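Local coordinates for galactose mutarotase-like protein (Clostridium acetobutylicum, PDB 3OS7) that probably binds carbohydrates and may interconvert the anomers of aldose sugars, at residues Gly26-Leu31 / Leu336-Met341. Numbering follows the deposited sequence.
Sequences GGYEAL and LYIENM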
loop_
_atom_site.group_PDB
_atom_site.type_symbol
_atom_site.label_atom_id
_atom_site.label_comp_id
_atom_site.label_asym_id
_atom_site.label_seq_id
_atom_site.Cartn_x
_atom_site.Cartn_y
_atom_site.Cartn_z
ATOM N N GLY A 26 19.848 1.126 11.444
ATOM C CA GLY A 26 19.282 0.561 12.673
ATOM C C GLY A 26 18.990 -0.923 12.649
ATOM O O GLY A 26 18.105 -1.388 13.362
ATOM N N GLY A 27 19.745 -1.679 11.862
ATOM C CA GLY A 27 19.528 -3.115 11.736
ATOM C C GLY A 27 18.561 -3.552 10.637
ATOM O O GLY A 27 18.440 -4.751 10.355
ATOM N N TYR A 28 17.875 -2.593 10.024
ATOM C CA TYR A 28 17.001 -2.879 8.884
ATOM C C TYR A 28 17.723 -2.611 7.558
ATOM O O TYR A 28 18.647 -1.813 7.496
ATOM C CB TYR A 28 15.762 -1.995 8.915
ATOM C CG TYR A 28 14.776 -2.259 10.041
ATOM C CD1 TYR A 28 14.916 -1.648 11.297
ATOM C CD2 TYR A 28 13.677 -3.095 9.839
ATOM C CE1 TYR A 28 13.989 -1.888 12.323
ATOM C CE2 TYR A 28 12.776 -3.346 10.850
ATOM C CZ TYR A 28 12.936 -2.734 12.091
ATOM O OH TYR A 28 11.996 -2.986 13.078
ATOM N N GLU A 29 17.275 -3.289 6.506
ATOM C CA GLU A 29 17.725 -3.043 5.155
ATOM C C GLU A 29 16.516 -3.107 4.208
ATOM O O GLU A 29 15.643 -3.984 4.365
ATOM C CB GLU A 29 18.769 -4.085 4.757
ATOM C CG GLU A 29 19.330 -3.901 3.358
ATOM C CD GLU A 29 20.372 -4.956 3.019
ATOM O OE1 GLU A 29 21.141 -5.336 3.938
ATOM O OE2 GLU A 29 20.394 -5.391 1.840
ATOM N N ALA A 30 16.456 -2.173 3.266
ATOM C CA ALA A 30 15.394 -2.084 2.271
ATOM C C ALA A 30 15.953 -1.996 0.846
ATOM O O ALA A 30 17.118 -1.631 0.629
ATOM C CB ALA A 30 14.487 -0.905 2.531
ATOM N N LEU A 31 15.099 -2.296 -0.108
ATOM C CA LEU A 31 15.459 -2.217 -1.532
ATOM C C LEU A 31 14.294 -1.564 -2.255
ATOM O O LEU A 31 13.175 -2.046 -2.162
ATOM C CB LEU A 31 15.727 -3.617 -2.084
ATOM C CG LEU A 31 16.028 -3.712 -3.585
ATOM C CD1 LEU A 31 17.254 -2.866 -3.940
ATOM C CD2 LEU A 31 16.209 -5.194 -3.942
ATOM N N LEU A 336 6.380 0.597 9.184
ATOM C CA LEU A 336 6.519 -0.850 9.234
ATOM C C LEU A 336 7.702 -1.154 10.164
ATOM O O LEU A 336 8.785 -0.614 9.987
ATOM C CB LEU A 336 6.823 -1.388 7.839
ATOM C CG LEU A 336 5.668 -1.518 6.883
ATOM C CD1 LEU A 336 6.216 -1.856 5.466
ATOM C CD2 LEU A 336 4.719 -2.614 7.354
ATOM N N TYR A 337 7.484 -2.031 11.131
ATOM C CA TYR A 337 8.522 -2.401 12.093
ATOM C C TYR A 337 8.249 -3.767 12.682
ATOM O O TYR A 337 7.157 -4.324 12.532
ATOM C CB TYR A 337 8.649 -1.364 13.227
ATOM C CG TYR A 337 7.366 -0.908 13.902
ATOM C CD1 TYR A 337 6.606 0.108 13.351
ATOM C CD2 TYR A 337 6.960 -1.439 15.144
ATOM C CE1 TYR A 337 5.442 0.553 13.970
ATOM C CE2 TYR A 337 5.823 -0.989 15.770
ATOM C CZ TYR A 337 5.053 0.003 15.175
ATOM O OH TYR A 337 3.902 0.495 15.761
ATOM N N ILE A 338 9.244 -4.289 13.374
ATOM C CA ILE A 338 9.179 -5.603 14.003
ATOM C C ILE A 338 9.289 -5.400 15.506
ATOM O O ILE A 338 10.065 -4.551 15.979
ATOM C CB ILE A 338 10.376 -6.489 13.536
ATOM C CG1 ILE A 338 10.426 -6.570 12.014
ATOM C CG2 ILE A 338 10.312 -7.901 14.174
ATOM C CD1 ILE A 338 11.815 -6.958 11.441
ATOM N N GLU A 339 8.533 -6.173 16.274
ATOM C CA GLU A 339 8.675 -6.092 17.734
ATOM C C GLU A 339 8.496 -7.451 18.372
ATOM O O GLU A 339 7.944 -8.383 17.753
ATOM C CB GLU A 339 7.733 -5.023 18.323
ATOM C CG GLU A 339 6.297 -5.311 18.120
ATOM C CD GLU A 339 5.336 -4.229 18.619
ATOM O OE1 GLU A 339 5.684 -3.035 18.719
ATOM O OE2 GLU A 339 4.173 -4.608 18.880
ATOM N N ASN A 340 9.016 -7.572 19.591
ATOM C CA ASN A 340 8.858 -8.795 20.385
ATOM C C ASN A 340 7.457 -8.855 20.905
ATOM O O ASN A 340 6.871 -7.826 21.175
ATOM C CB ASN A 340 9.822 -8.805 21.576
ATOM C CG ASN A 340 11.254 -8.863 21.157
ATOM O OD1 ASN A 340 11.572 -9.325 20.064
ATOM N ND2 ASN A 340 12.147 -8.371 22.019
HETATM N N MSE A 341 6.910 -10.048 21.037
HETATM C CA MSE A 341 5.598 -10.218 21.654
HETATM C C MSE A 341 5.765 -10.529 23.132
HETATM O O MSE A 341 6.851 -10.897 23.593
HETATM O OXT MSE A 341 4.807 -10.442 23.904
HETATM C CB MSE A 341 4.829 -11.354 20.969
HETATM C CG MSE A 341 4.544 -11.079 19.511
HETATM SE SE MSE A 341 3.669 -12.497 18.573
HETATM C CE MSE A 341 2.198 -12.908 19.820
#
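Tyr28 reaches across from the strand 28-33 to touch Tyr337 and Ile338, joining the N-terminal antiparallel sheet to the C-terminal strand 329-340 in the beta-supersandwich of the galactose mutarotase family. The two strands are not neighbours in a sheet: 28-33 runs between 18-25 and 39-45, whereas 329-340 pairs with 163-172 and 273-279, and the closest CA atoms, those of Tyr28 and Tyr337, stay 9.1 Å apart. One phenol ring spans that gap. From its CB the side chain heads for the other strand; CG lies beside the backbone N and anti to the carbonyl carbon (chi1 -68°), and the ring continues toward 336-341. Near the far end of the ring, CE2 packs against the end of Ile338, 3.8 Å from its CD1, while the two side chains run past each other in opposite directions. The extended arm of Ile338 through CB, CG1 and CD1 (chi2 159°) brings CD1 obliquely to the ring; the same isoleucine also touches Asp45 and Ile52. At the tip, Tyr28 OH comes to the backbone of 336-341, lying 3.7 Å from both CA and CB of Tyr337. The ring of Tyr337 itself turns off elsewhere, where its hydroxyl hydrogen-bonds Glu278. Tyr28 is buried, and its oxygen accepts a backbone hydrogen: Ile338 N donates to Tyr28 OH over 3.1 Å, with an N-H...O angle of 160°.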